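Serine protease (Arthrobacter nicotinovorans, PDB 3WY8) is a trypsin-like serine protease with keratinolytic activity that probably cleaves peptide bonds through a serine-histidine-aspartate charge relay. Local coordinates at residues A119-P131 with S140-P152. Numbering follows the deposited sequence.
Sequences AARGLSYKSFGYP and SLKSCSGTATNDP
Y125 with G146, S127 with C144 and G129 with K142 are the hydrogen-bonded pairs of an antiparallel ladder between 124-129 and 142-147. Each pair is closed by two N-H...O=C bonds. The shortest, S127 N to C144 O, is 2.7 Å. The longest, G146 N to Y125 O, is 3.1 Å. A148 N to L123 O adds one more bond beyond the Y125-G146 pair.

Among the side chains, the R121-N150 and S124-T147 polar contacts lie at that same end. The R121 chain, bent at chi3 (67°), brings NH2 to 2.8 Å from N150 OD1; the bond is nearly straight (170°) and lies in the guanidinium plane, yet meets the amide oxygen from above its carbonyl plane. Water 1 joins R121 NE, weakly, to N150 ND2. The S124 and T147 hydroxyls pair at 3.2 Å (OG to OG1). Further along the same face of the sheet, K126, fully extended, lays CE 3.4 Å from S143 OG, and E5 takes both polar ends, as a salt bridge to K126 NZ and a hydrogen bond to S143 OG. At the opposite end water 2 bridges two backbone carbonyls, donating to both P131 O and S140 O.

The apolar contacts lie mostly toward this P131 end. S143 CB sits over one face of the F128 ring, a CH-pi contact. L141 forks between two rings: CD2 is 3.9 Å from F128 CD1, while CD1 makes an off-centre CH-pi contact with Y130. P131 CG packs on K142 CG. Nearer the R121 end, A148 CB meets the edge of the Y125 ring.

C144, disulfide-linked to C164, ties the ladder to the chain beyond 160-163. Such a beta hairpin is characteristic of the second beta-barrel domain of the chymotrypsin fold.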
ATOM      1  N   ALA A 119      15.879   4.934   4.988  1.00 18.23           N
ATOM      2  CA  ALA A 119      16.052   6.322   4.582  1.00 18.18           C
ATOM      3  C   ALA A 119      15.859   7.255   5.775  1.00 18.01           C
ATOM      4  O   ALA A 119      15.539   6.812   6.882  1.00 17.89           O
ATOM      5  CB  ALA A 119      15.077   6.671   3.463  1.00 18.16           C
ATOM      6  N   ALA A 120      16.060   8.545   5.542  1.00 18.07           N
ATOM      7  CA  ALA A 120      15.892   9.553   6.584  1.00 18.43           C
ATOM      8  C   ALA A 120      14.437   9.666   7.045  1.00 18.37           C
ATOM      9  O   ALA A 120      13.513   9.387   6.282  1.00 18.15           O
ATOM     10  CB  ALA A 120      16.375  10.891   6.079  1.00 18.69           C
ATOM     11  N   ARG A 121      14.258  10.078   8.299  1.00 18.43           N
ATOM     12  CA  ARG A 121      12.943  10.459   8.820  1.00 18.47           C
ATOM     13  C   ARG A 121      12.714  11.928   8.485  1.00 18.49           C
ATOM     14  O   ARG A 121      13.651  12.721   8.509  1.00 19.00           O
ATOM     15  CB  ARG A 121      12.893  10.265  10.336  1.00 18.51           C
ATOM     16  CG  ARG A 121      13.076   8.822  10.790  1.00 18.41           C
ATOM     17  CD  ARG A 121      12.894   8.681  12.296  1.00 18.22           C
ATOM     18  NE  ARG A 121      11.516   8.942  12.712  1.00 18.95           N
ATOM     19  CZ  ARG A 121      10.519   8.060  12.635  1.00 18.81           C
ATOM     20  NH1 ARG A 121      10.726   6.835  12.162  1.00 18.96           N
ATOM     21  NH2 ARG A 121       9.301   8.407  13.037  1.00 18.27           N
ATOM     22  N   GLY A 122      11.478  12.289   8.160  1.00 18.19           N
ATOM     23  CA  GLY A 122      11.140  13.688   7.909  1.00 18.12           C
ATOM     24  C   GLY A 122      11.229  14.125   6.460  1.00 17.92           C
ATOM     25  O   GLY A 122      11.288  15.324   6.173  1.00 18.08           O
ATOM     26  N   LEU A 123      11.224  13.163   5.538  1.00 17.73           N
ATOM     27  CA  LEU A 123      11.187  13.474   4.112  1.00 17.68           C
ATOM     28  C   LEU A 123       9.810  13.988   3.690  1.00 17.93           C
ATOM     29  O   LEU A 123       8.834  13.858   4.435  1.00 18.16           O
ATOM     30  CB  LEU A 123      11.563  12.245   3.274  1.00 17.48           C
ATOM     31  CG  LEU A 123      12.995  11.708   3.404  1.00 17.10           C
ATOM     32  CD1 LEU A 123      13.129  10.393   2.647  1.00 17.18           C
ATOM     33  CD2 LEU A 123      14.018  12.724   2.912  1.00 17.62           C
ATOM     34  N   SER A 124       9.747  14.590   2.504  1.00 18.15           N
ATOM     35  CA  SER A 124       8.476  15.011   1.916  1.00 18.48           C
ATOM     36  C   SER A 124       7.947  13.915   1.002  1.00 17.93           C
ATOM     37  O   SER A 124       8.725  13.229   0.335  1.00 17.88           O
ATOM     38  CB  SER A 124       8.645  16.325   1.157  1.00 18.87           C
ATOM     39  OG  SER A 124       8.936  17.369   2.068  1.00 21.25           O
ATOM     40  N   TYR A 125       6.625  13.761   0.974  1.00 17.29           N
ATOM     41  CA  TYR A 125       5.989  12.647   0.280  1.00 16.71           C
ATOM     42  C   TYR A 125       4.759  13.062  -0.507  1.00 16.62           C
ATOM     43  O   TYR A 125       4.127  14.073  -0.208  1.00 16.80           O
ATOM     44  CB  TYR A 125       5.530  11.590   1.289  1.00 16.71           C
ATOM     45  CG  TYR A 125       6.644  10.853   1.982  1.00 15.96           C
ATOM     46  CD1 TYR A 125       7.216   9.728   1.400  1.00 17.37           C
ATOM     47  CD2 TYR A 125       7.111  11.272   3.229  1.00 16.97           C
ATOM     48  CE1 TYR A 125       8.241   9.036   2.039  1.00 17.31           C
ATOM     49  CE2 TYR A 125       8.136  10.592   3.875  1.00 17.41           C
ATOM     50  CZ  TYR A 125       8.690   9.473   3.272  1.00 17.83           C
ATOM     51  OH  TYR A 125       9.699   8.798   3.906  1.00 18.59           O
ATOM     52  N   LYS A 126       4.431  12.258  -1.511  1.00 16.57           N
ATOM     53  CA  LYS A 126       3.106  12.279  -2.114  1.00 16.77           C
ATOM     54  C   LYS A 126       2.539  10.865  -2.003  1.00 16.80           C
ATOM     55  O   LYS A 126       3.154   9.908  -2.471  1.00 16.81           O
ATOM     56  CB  LYS A 126       3.160  12.749  -3.570  1.00 16.62           C
ATOM     57  CG  LYS A 126       1.769  12.965  -4.189  1.00 18.09           C
ATOM     58  CD  LYS A 126       1.850  13.586  -5.576  1.00 19.81           C
ATOM     59  CE  LYS A 126       0.457  13.812  -6.146  1.00 21.00           C
ATOM     60  NZ  LYS A 126       0.455  14.554  -7.443  1.00 22.45           N
ATOM     61  N   SER A 127       1.390  10.749  -1.344  1.00 16.92           N
ATOM     62  CA  SER A 127       0.738   9.464  -1.104  1.00 17.16           C
ATOM     63  C   SER A 127      -0.496   9.315  -1.978  1.00 16.83           C
ATOM     64  O   SER A 127      -1.227  10.275  -2.194  1.00 16.78           O
ATOM     65  CB  SER A 127       0.345   9.333   0.368  1.00 17.45           C
ATOM     66  OG  SER A 127      -0.618   8.300   0.556  1.00 19.58           O
ATOM     67  N   PHE A 128      -0.720   8.100  -2.463  1.00 16.32           N
ATOM     68  CA  PHE A 128      -1.845   7.803  -3.341  1.00 16.29           C
ATOM     69  C   PHE A 128      -2.734   6.722  -2.756  1.00 16.02           C
ATOM     70  O   PHE A 128      -2.277   5.899  -1.974  1.00 16.51           O
ATOM     71  CB  PHE A 128      -1.327   7.330  -4.695  1.00 16.13           C
ATOM     72  CG  PHE A 128      -0.653   8.404  -5.496  1.00 16.25           C
ATOM     73  CD1 PHE A 128      -1.322   9.013  -6.558  1.00 16.36           C
ATOM     74  CD2 PHE A 128       0.653   8.796  -5.208  1.00 17.27           C
ATOM     75  CE1 PHE A 128      -0.699  10.005  -7.321  1.00 16.36           C
ATOM     76  CE2 PHE A 128       1.284   9.793  -5.958  1.00 16.85           C
ATOM     77  CZ  PHE A 128       0.603  10.398  -7.014  1.00 17.53           C
ATOM     78  N   GLY A 129      -4.004   6.718  -3.143  1.00 16.02           N
ATOM     79  CA  GLY A 129      -4.898   5.642  -2.737  1.00 15.61           C
ATOM     80  C   GLY A 129      -6.274   5.725  -3.358  1.00 15.71           C
ATOM     81  O   GLY A 129      -6.587   6.677  -4.079  1.00 15.13           O
ATOM     82  N   TYR A 130      -7.081   4.710  -3.065  1.00 15.14           N
ATOM     83  CA  TYR A 130      -8.476   4.650  -3.466  1.00 15.35           C
ATOM     84  C   TYR A 130      -9.367   4.738  -2.221  1.00 15.37           C
ATOM     85  O   TYR A 130      -9.933   3.727  -1.789  1.00 15.64           O
ATOM     86  CB  TYR A 130      -8.745   3.349  -4.227  1.00 15.29           C
ATOM     87  CG  TYR A 130      -8.218   3.344  -5.637  1.00 16.11           C
ATOM     88  CD1 TYR A 130      -9.019   3.766  -6.695  1.00 15.58           C
ATOM     89  CD2 TYR A 130      -6.916   2.918  -5.917  1.00 16.16           C
ATOM     90  CE1 TYR A 130      -8.530   3.771  -8.000  1.00 16.70           C
ATOM     91  CE2 TYR A 130      -6.422   2.914  -7.219  1.00 15.94           C
ATOM     92  CZ  TYR A 130      -7.235   3.341  -8.252  1.00 16.20           C
ATOM     93  OH  TYR A 130      -6.758   3.342  -9.543  1.00 17.55           O
ATOM     94  N   PRO A 131      -9.500   5.948  -1.636  1.00 15.74           N
ATOM     95  CA  PRO A 131     -10.341   6.062  -0.447  1.00 15.76           C
ATOM     96  C   PRO A 131     -11.788   5.701  -0.770  1.00 16.38           C
ATOM     97  O   PRO A 131     -12.301   6.092  -1.826  1.00 16.00           O
ATOM     98  CB  PRO A 131     -10.212   7.538  -0.054  1.00 15.67           C
ATOM     99  CG  PRO A 131      -9.801   8.244  -1.300  1.00 15.34           C
ATOM    100  CD  PRO A 131      -8.956   7.256  -2.057  1.00 15.57           C
ATOM    101  N   SER A 140     -12.049   5.975  -7.540  1.00 18.11           N
ATOM    102  CA  SER A 140     -11.033   6.749  -8.260  1.00 17.92           C
ATOM    103  C   SER A 140      -9.799   7.056  -7.418  1.00 17.37           C
ATOM    104  O   SER A 140      -9.868   7.105  -6.189  1.00 17.09           O
ATOM    105  CB  SER A 140     -11.636   8.044  -8.817  1.00 18.27           C
ATOM    106  OG  SER A 140     -12.116   8.864  -7.771  1.00 19.27           O
ATOM    107  N   LEU A 141      -8.677   7.267  -8.099  1.00 16.80           N
ATOM    108  CA  LEU A 141      -7.401   7.552  -7.449  1.00 16.22           C
ATOM    109  C   LEU A 141      -7.340   8.977  -6.892  1.00 16.09           C
ATOM    110  O   LEU A 141      -7.682   9.938  -7.583  1.00 16.17           O
ATOM    111  CB  LEU A 141      -6.255   7.344  -8.446  1.00 16.45           C
ATOM    112  CG  LEU A 141      -4.828   7.371  -7.896  1.00 15.71           C
ATOM    113  CD1 LEU A 141      -4.582   6.199  -6.942  1.00 16.46           C
ATOM    114  CD2 LEU A 141      -3.837   7.349  -9.047  1.00 15.96           C
ATOM    115  N   LYS A 142      -6.893   9.092  -5.641  1.00 15.72           N
ATOM    116  CA  LYS A 142      -6.693  10.378  -4.980  1.00 15.90           C
ATOM    117  C   LYS A 142      -5.280  10.444  -4.430  1.00 16.20           C
ATOM    118  O   LYS A 142      -4.592   9.422  -4.351  1.00 16.03           O
ATOM    119  CB  LYS A 142      -7.700  10.575  -3.837  1.00 15.78           C
ATOM    120  CG  LYS A 142      -9.159  10.342  -4.224  1.00 15.87           C
ATOM    121  CD  LYS A 142      -9.638  11.312  -5.284  1.00 16.65           C
ATOM    122  CE  LYS A 142     -11.110  11.106  -5.576  1.00 17.72           C
ATOM    123  NZ  LYS A 142     -11.549  11.918  -6.755  1.00 19.70           N
ATOM    124  N   SER A 143      -4.848  11.647  -4.059  1.00 16.41           N
ATOM    125  CA  SER A 143      -3.537  11.809  -3.440  1.00 17.05           C
ATOM    126  C   SER A 143      -3.534  12.815  -2.294  1.00 17.44           C
ATOM    127  O   SER A 143      -4.448  13.638  -2.160  1.00 17.33           O
ATOM    128  CB  SER A 143      -2.484  12.190  -4.484  1.00 17.00           C
ATOM    129  OG  SER A 143      -2.709  13.493  -4.995  1.00 17.62           O
ATOM    130  N   CYS A 144      -2.503  12.704  -1.462  1.00 17.63           N
ATOM    131  CA  CYS A 144      -2.173  13.677  -0.431  1.00 18.71           C
ATOM    132  C   CYS A 144      -0.681  13.947  -0.526  1.00 18.51           C
ATOM    133  O   CYS A 144       0.065  13.138  -1.077  1.00 18.30           O
ATOM    134  CB  CYS A 144      -2.466  13.112   0.955  1.00 19.39           C
ATOM    135  SG  CYS A 144      -4.183  12.743   1.295  1.00 23.11           S
ATOM    136  N   SER A 145      -0.239  15.076   0.015  1.00 18.46           N
ATOM    137  CA  SER A 145       1.188  15.379   0.041  1.00 18.35           C
ATOM    138  C   SER A 145       1.566  16.224   1.250  1.00 18.38           C
ATOM    139  O   SER A 145       0.746  16.982   1.779  1.00 18.19           O
ATOM    140  CB  SER A 145       1.626  16.062  -1.258  1.00 18.82           C
ATOM    141  OG  SER A 145       1.072  17.362  -1.356  1.00 18.72           O
ATOM    142  N   GLY A 146       2.810  16.078   1.690  1.00 18.46           N
ATOM    143  CA  GLY A 146       3.339  16.920   2.755  1.00 18.77           C
ATOM    144  C   GLY A 146       4.656  16.425   3.308  1.00 19.10           C
ATOM    145  O   GLY A 146       5.236  15.458   2.806  1.00 19.19           O
ATOM    146  N   THR A 147       5.122  17.104   4.349  1.00 19.39           N
ATOM    147  CA  THR A 147       6.355  16.738   5.029  1.00 19.70           C
ATOM    148  C   THR A 147       6.011  15.797   6.173  1.00 19.49           C
ATOM    149  O   THR A 147       5.110  16.076   6.970  1.00 19.43           O
ATOM    150  CB  THR A 147       7.092  17.993   5.551  1.00 20.02           C
ATOM    151  OG1 THR A 147       7.437  18.834   4.441  1.00 21.00           O
ATOM    152  CG2 THR A 147       8.362  17.617   6.321  1.00 20.43           C
ATOM    153  N   ALA A 148       6.728  14.681   6.243  1.00 19.38           N
ATOM    154  CA  ALA A 148       6.519  13.703   7.304  1.00 19.34           C
ATOM    155  C   ALA A 148       6.974  14.231   8.660  1.00 19.47           C
ATOM    156  O   ALA A 148       8.058  14.805   8.783  1.00 19.29           O
ATOM    157  CB  ALA A 148       7.234  12.398   6.973  1.00 19.45           C
ATOM    158  N   THR A 149       6.125  14.040   9.668  1.00 19.42           N
ATOM    159  CA  THR A 149       6.478  14.306  11.061  1.00 20.16           C
ATOM    160  C   THR A 149       6.105  13.101  11.918  1.00 20.43           C
ATOM    161  O   THR A 149       5.363  12.223  11.479  1.00 20.51           O
ATOM    162  CB  THR A 149       5.785  15.579  11.614  1.00 20.05           C
ATOM    163  OG1 THR A 149       4.365  15.473  11.442  1.00 21.23           O
ATOM    164  CG2 THR A 149       6.303  16.833  10.901  1.00 20.60           C
ATOM    165  N   ASN A 150       6.629  13.050  13.136  1.00 20.61           N
ATOM    166  CA  ASN A 150       6.329  11.948  14.041  1.00 21.08           C
ATOM    167  C   ASN A 150       4.892  11.970  14.546  1.00 21.24           C
ATOM    168  O   ASN A 150       4.222  13.009  14.503  1.00 21.44           O
ATOM    169  CB  ASN A 150       7.313  11.941  15.214  1.00 21.29           C
ATOM    170  CG  ASN A 150       8.739  11.713  14.766  1.00 22.25           C
ATOM    171  OD1 ASN A 150       8.986  11.046  13.759  1.00 22.25           O
ATOM    172  ND2 ASN A 150       9.691  12.274  15.505  1.00 23.44           N
ATOM    173  N   ASP A 151       4.417  10.811  14.991  1.00 21.49           N
ATOM    174  CA  ASP A 151       3.138  10.716  15.691  1.00 21.88           C
ATOM    175  C   ASP A 151       3.322  11.344  17.077  1.00 21.93           C
ATOM    176  O   ASP A 151       4.085  10.825  17.894  1.00 22.20           O
ATOM    177  CB  ASP A 151       2.710   9.243  15.801  1.00 21.68           C
ATOM    178  CG  ASP A 151       1.317   9.069  16.388  1.00 22.40           C
ATOM    179  OD1 ASP A 151       0.894   9.890  17.230  1.00 21.85           O
ATOM    180  OD2 ASP A 151       0.643   8.087  16.015  1.00 21.60           O
ATOM    181  N   PRO A 152       2.623  12.466  17.346  1.00 22.24           N
ATOM    182  CA  PRO A 152       2.810  13.203  18.598  1.00 22.52           C
ATOM    183  C   PRO A 152       2.259  12.475  19.817  1.00 22.81           C
ATOM    184  O   PRO A 152       2.593  12.834  20.947  1.00 22.96           O
ATOM    185  CB  PRO A 152       1.992  14.484  18.381  1.00 22.37           C
ATOM    186  CG  PRO A 152       1.676  14.535  16.933  1.00 22.80           C
ATOM    187  CD  PRO A 152       1.618  13.114  16.488  1.00 22.43           C
TER
HETATM  188  O   HOH W   1      12.654  11.700  14.228  1.00 21.71           O
HETATM  189  O   HOH W   2     -11.942   7.042  -4.465  1.00 18.19           O